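Local structure of pectate lyase (Bacillus subtilis, 5AMV) at residues K54-K59 with T129-S134; V123-N128 with D150-R155. The protein cleaves polygalacturonate by calcium-dependent elimination, leaving unsaturated galacturonosyl groups at the non-reducing ends of the oligosaccharides it releases. One frame throughout, in Å; residues are numbered along the deposited sequence.

Contact 1. Residues K54-K59 with T129-S134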
# COMPACT_ATOMS: atom_id res chain seq x y z
N LYS A 54 6.72 10.11 20.07
CA LYS A 54 7.92 10.54 19.34
C LYS A 54 7.63 11.14 17.96
O LYS A 54 6.68 10.74 17.29
CB LYS A 54 8.86 9.34 19.19
CG LYS A 54 8.33 8.28 18.22
CD LYS A 54 8.98 6.91 18.34
CE LYS A 54 8.50 6.16 19.58
NZ LYS A 54 6.97 5.99 19.64
N ILE A 55 8.44 12.11 17.55
CA ILE A 55 8.34 12.70 16.23
C ILE A 55 9.66 12.42 15.55
O ILE A 55 10.74 12.63 16.14
CB ILE A 55 8.07 14.21 16.32
CG1 ILE A 55 6.71 14.45 16.96
CG2 ILE A 55 8.11 14.88 14.91
CD1 ILE A 55 6.47 15.84 17.45
N ILE A 56 9.58 11.96 14.30
CA ILE A 56 10.77 11.62 13.52
C ILE A 56 10.68 12.33 12.20
O ILE A 56 9.77 12.04 11.42
CB ILE A 56 10.85 10.10 13.27
CG1 ILE A 56 11.00 9.35 14.60
CG2 ILE A 56 12.03 9.75 12.30
CD1 ILE A 56 10.83 7.83 14.47
N TYR A 57 11.63 13.25 11.95
CA TYR A 57 11.76 13.95 10.68
C TYR A 57 12.69 13.16 9.77
O TYR A 57 13.81 12.86 10.18
CB TYR A 57 12.37 15.36 10.87
CG TYR A 57 11.38 16.29 11.51
CD1 TYR A 57 10.33 16.84 10.76
CD2 TYR A 57 11.45 16.58 12.88
CE1 TYR A 57 9.37 17.70 11.37
CE2 TYR A 57 10.53 17.43 13.47
CZ TYR A 57 9.49 17.97 12.72
OH TYR A 57 8.59 18.79 13.36
N ILE A 58 12.26 12.87 8.55
CA ILE A 58 13.15 12.25 7.56
C ILE A 58 13.82 13.34 6.75
O ILE A 58 13.15 14.14 6.06
CB ILE A 58 12.39 11.22 6.65
CG1 ILE A 58 11.82 10.15 7.61
CG2 ILE A 58 13.33 10.69 5.50
CD1 ILE A 58 11.71 8.74 7.09
N LYS A 59 15.15 13.35 6.83
CA LYS A 59 15.94 14.32 6.10
C LYS A 59 16.65 13.67 4.90
O LYS A 59 17.56 12.83 5.08
CB LYS A 59 16.95 14.95 7.09
CG LYS A 59 17.90 15.91 6.46
CD LYS A 59 18.84 16.52 7.50
CE LYS A 59 19.64 17.63 6.84
NZ LYS A 59 20.69 18.11 7.80
N THR A 129 3.60 7.47 17.25
CA THR A 129 4.75 7.91 16.45
C THR A 129 4.24 8.73 15.30
O THR A 129 3.26 8.33 14.64
CB THR A 129 5.49 6.71 15.88
OG1 THR A 129 5.98 5.88 16.95
CG2 THR A 129 6.67 7.16 15.04
N THR A 130 4.91 9.86 15.04
CA THR A 130 4.70 10.64 13.83
C THR A 130 6.00 10.66 13.05
O THR A 130 7.05 10.98 13.60
CB THR A 130 4.27 12.09 14.13
OG1 THR A 130 2.97 12.07 14.76
CG2 THR A 130 4.28 12.98 12.82
N ILE A 131 5.93 10.28 11.78
CA ILE A 131 7.10 10.30 10.90
C ILE A 131 6.74 11.17 9.71
O ILE A 131 5.80 10.87 8.99
CB ILE A 131 7.52 8.86 10.41
CG1 ILE A 131 7.59 7.87 11.59
CG2 ILE A 131 8.80 8.91 9.48
CD1 ILE A 131 8.00 6.42 11.18
N VAL A 132 7.50 12.25 9.51
CA VAL A 132 7.17 13.21 8.47
C VAL A 132 8.42 13.59 7.68
O VAL A 132 9.51 13.67 8.24
CB VAL A 132 6.46 14.50 8.99
CG1 VAL A 132 5.11 14.15 9.70
CG2 VAL A 132 7.34 15.25 9.95
N GLY A 133 8.25 13.79 6.38
CA GLY A 133 9.39 14.23 5.59
C GLY A 133 9.73 15.69 5.82
O GLY A 133 8.83 16.55 5.95
N SER A 134 11.02 15.99 5.86
CA SER A 134 11.47 17.38 5.92
C SER A 134 11.55 17.95 4.50
O SER A 134 12.17 17.35 3.61
CB SER A 134 12.84 17.45 6.61
OG SER A 134 12.73 17.20 8.00
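Lys-54 hooks over Thr-129 at the start of two parallel strands, 54-58 and 129-133, whose segment axes approach to 4.7 Å. Bends at chi3 (74°) and chi4 (57°) curl the lysine so that CG and CD pass across the threonine side chain and NZ comes back to OG1, 2.9 Å away. NZ also bonds to the carbonyls of Thr-52 and Asn-50, while OG1 of Thr-129 is held by Pro-126 O. A methionine in place of Lys-54 would probably leave Thr-129 OG1 and the carbonyls of Thr-52 and Asn-50 without their shared cationic donor and the start of the strand less firmly tied. Further along this face, Ile-131 CG2 beds against the CG1-CD1 arm of Ile-58, 3.8 Å from both, where Gly-133 beside it adds no side chain. Ile-56 and Ile-131 meet helix 38-45 at Leu-45. On the other face Val-132 CG2 presses on the Tyr-57 ring, 3.5 Å from both CD1 and CE1, the two side chains pointing the same way. Five backbone hydrogen bonds, such as Ile-56 N to Thr-130 O (2.8 Å), join the strands in the in-register parallel pairing of successive coils in the right-handed parallel beta-helix of pectate lyases. The chemistry implies a buried, mainly aliphatic seam, with one lysine ammonium paid for by several oxygens.

Contact 2. Residues V123-N128 with D150-R155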
# COMPACT_ATOMS: atom_id res chain seq x y z
N VAL A 123 11.03 -2.37 8.88
CA VAL A 123 11.10 -1.86 10.27
C VAL A 123 9.70 -1.68 10.82
O VAL A 123 8.78 -1.25 10.06
CB VAL A 123 11.90 -0.52 10.40
CG1 VAL A 123 13.38 -0.80 10.19
CG2 VAL A 123 11.32 0.58 9.40
N ASP A 124 9.53 -1.97 12.11
CA ASP A 124 8.24 -1.77 12.78
C ASP A 124 8.14 -0.38 13.35
O ASP A 124 9.08 0.14 13.98
CB ASP A 124 8.00 -2.79 13.89
CG ASP A 124 7.88 -4.24 13.36
OD1 ASP A 124 7.62 -4.51 12.15
OD2 ASP A 124 8.08 -5.16 14.18
N ILE A 125 6.98 0.22 13.12
CA ILE A 125 6.70 1.55 13.65
C ILE A 125 5.91 1.39 14.96
O ILE A 125 4.78 0.87 14.95
CB ILE A 125 5.88 2.42 12.66
CG1 ILE A 125 6.44 2.28 11.21
CG2 ILE A 125 5.83 3.88 13.18
CD1 ILE A 125 7.97 2.63 11.01
N PRO A 126 6.52 1.79 16.09
CA PRO A 126 5.83 1.59 17.37
C PRO A 126 4.74 2.62 17.58
O PRO A 126 4.59 3.58 16.81
CB PRO A 126 6.96 1.80 18.40
CG PRO A 126 7.85 2.83 17.77
CD PRO A 126 7.79 2.56 16.25
N ALA A 127 3.95 2.39 18.63
CA ALA A 127 2.80 3.24 18.92
C ALA A 127 3.18 4.70 19.21
O ALA A 127 4.28 4.99 19.73
CB ALA A 127 2.06 2.67 20.15
N ASN A 128 2.23 5.61 18.95
CA ASN A 128 2.36 7.04 19.26
C ASN A 128 3.56 7.65 18.57
O ASN A 128 4.45 8.25 19.20
CB ASN A 128 2.45 7.27 20.79
CG ASN A 128 1.35 6.53 21.55
OD1 ASN A 128 0.18 6.59 21.20
ND2 ASN A 128 1.73 5.81 22.60
N ASP A 150 -0.80 1.00 17.57
CA ASP A 150 -1.84 2.03 17.52
C ASP A 150 -1.25 3.42 17.47
O ASP A 150 -0.27 3.72 18.14
CB ASP A 150 -2.75 1.92 18.76
CG ASP A 150 -3.96 2.87 18.71
OD1 ASP A 150 -4.96 2.48 18.06
OD2 ASP A 150 -3.97 3.96 19.33
N ASN A 151 -1.91 4.28 16.70
CA ASN A 151 -1.74 5.73 16.79
C ASN A 151 -0.46 6.19 16.10
O ASN A 151 0.54 6.57 16.72
CB ASN A 151 -1.78 6.23 18.25
CG ASN A 151 -1.92 7.73 18.33
OD1 ASN A 151 -2.52 8.35 17.46
ND2 ASN A 151 -1.38 8.32 19.40
N VAL A 152 -0.52 6.17 14.77
CA VAL A 152 0.67 6.41 13.97
C VAL A 152 0.34 7.32 12.80
O VAL A 152 -0.67 7.10 12.11
CB VAL A 152 1.33 5.07 13.45
CG1 VAL A 152 2.46 5.35 12.45
CG2 VAL A 152 1.86 4.20 14.63
N ILE A 153 1.22 8.30 12.57
CA ILE A 153 1.04 9.25 11.48
C ILE A 153 2.27 9.18 10.56
O ILE A 153 3.38 9.26 11.05
CB ILE A 153 0.87 10.69 12.03
CG1 ILE A 153 -0.45 10.78 12.83
CG2 ILE A 153 0.91 11.71 10.92
CD1 ILE A 153 -0.59 12.12 13.58
N ILE A 154 2.04 9.05 9.25
CA ILE A 154 3.12 9.05 8.25
C ILE A 154 2.75 10.07 7.17
O ILE A 154 1.71 9.91 6.52
CB ILE A 154 3.25 7.65 7.56
CG1 ILE A 154 3.35 6.50 8.59
CG2 ILE A 154 4.41 7.68 6.54
CD1 ILE A 154 4.58 6.52 9.47
N ARG A 155 3.58 11.10 6.96
CA ARG A 155 3.27 12.18 6.02
C ARG A 155 4.49 12.70 5.26
O ARG A 155 5.59 12.74 5.80
CB ARG A 155 2.61 13.40 6.71
CG ARG A 155 1.37 13.01 7.57
CD ARG A 155 0.74 14.19 8.33
NE ARG A 155 0.10 15.13 7.41
CZ ARG A 155 -0.32 16.34 7.75
NH1 ARG A 155 -0.13 16.80 8.98
NH2 ARG A 155 -0.90 17.11 6.85
O HOH W 1 -2.15 4.35 21.51
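Asp-150 O receives the backbone N-H of Asn-128 at 3.2 Å. Ala-127 leans on the same oxygen, its CB 3.3 Å from Asp-150 O. The carboxylate of Asp-150 faces two ways: OD1 is taken by Thr-192 and His-193, whereas a water donates to OD2 at 2.9 Å and also to Asn-128 OD1 at 3.2 Å, bridging the two side chains.

Asn-151 follows, at the corner of the chain. With CG swung opposite the backbone N (chi1 -167°), its amide reaches across to Asn-128, and ND2 donates to Asn-128 OD1 at 2.9 Å. The bond is nearly straight (172°), lands on a lone pair of OD1 and lies in the donor's own amide plane, although the two amides are turned 71° from each other. The rest of each amide is engaged as well: Asn-151 OD1 accepts from the backbone N-H groups of Thr-22 and Gly-23, and Asn-128 ND2 donates to Thr-51 O. Both flat groups are therefore fixed in rotation from either end.

Past the corner, Val-152 turns to apolar packing. Its CG1 meets Ile-125 CG2 at 3.7 Å, the side chains crossing at about a right angle, and its CG2 sits 3.5 Å from Pro-126 O. Ile-147 touches both Val-152 and Ile-125 inside the fold.

Asparagines placed one above another at tight bends, both here in left-handed backbone conformation and joined amide to amide, are characteristic of the turn between neighbouring sheets in the right-handed parallel beta-helix of pectate lyases.

How the contacts relate
Contacts 1 and 2 adjoin, their centres 10 Å apart, toward one end of the beta-helix. Strand 129-133 continues directly from 123-128, so a single coil of chain serves both, and it also pairs with strand 152-155: Ile-131 N lies 2.8 Å from Ile-153 O, a probable hydrogen bond. Contact 1 is the larger and more buried, a regular pairing of parallel strands with aliphatic side chains on its inward face. Contact 2 is only partly buried and works at the bends that lead into strands 129-133 and 152-155, where side-chain amides, a carboxylate and water do more of the joining. Sheet-type backbone bonding thus dominates one, corner-holding polar side chains the other.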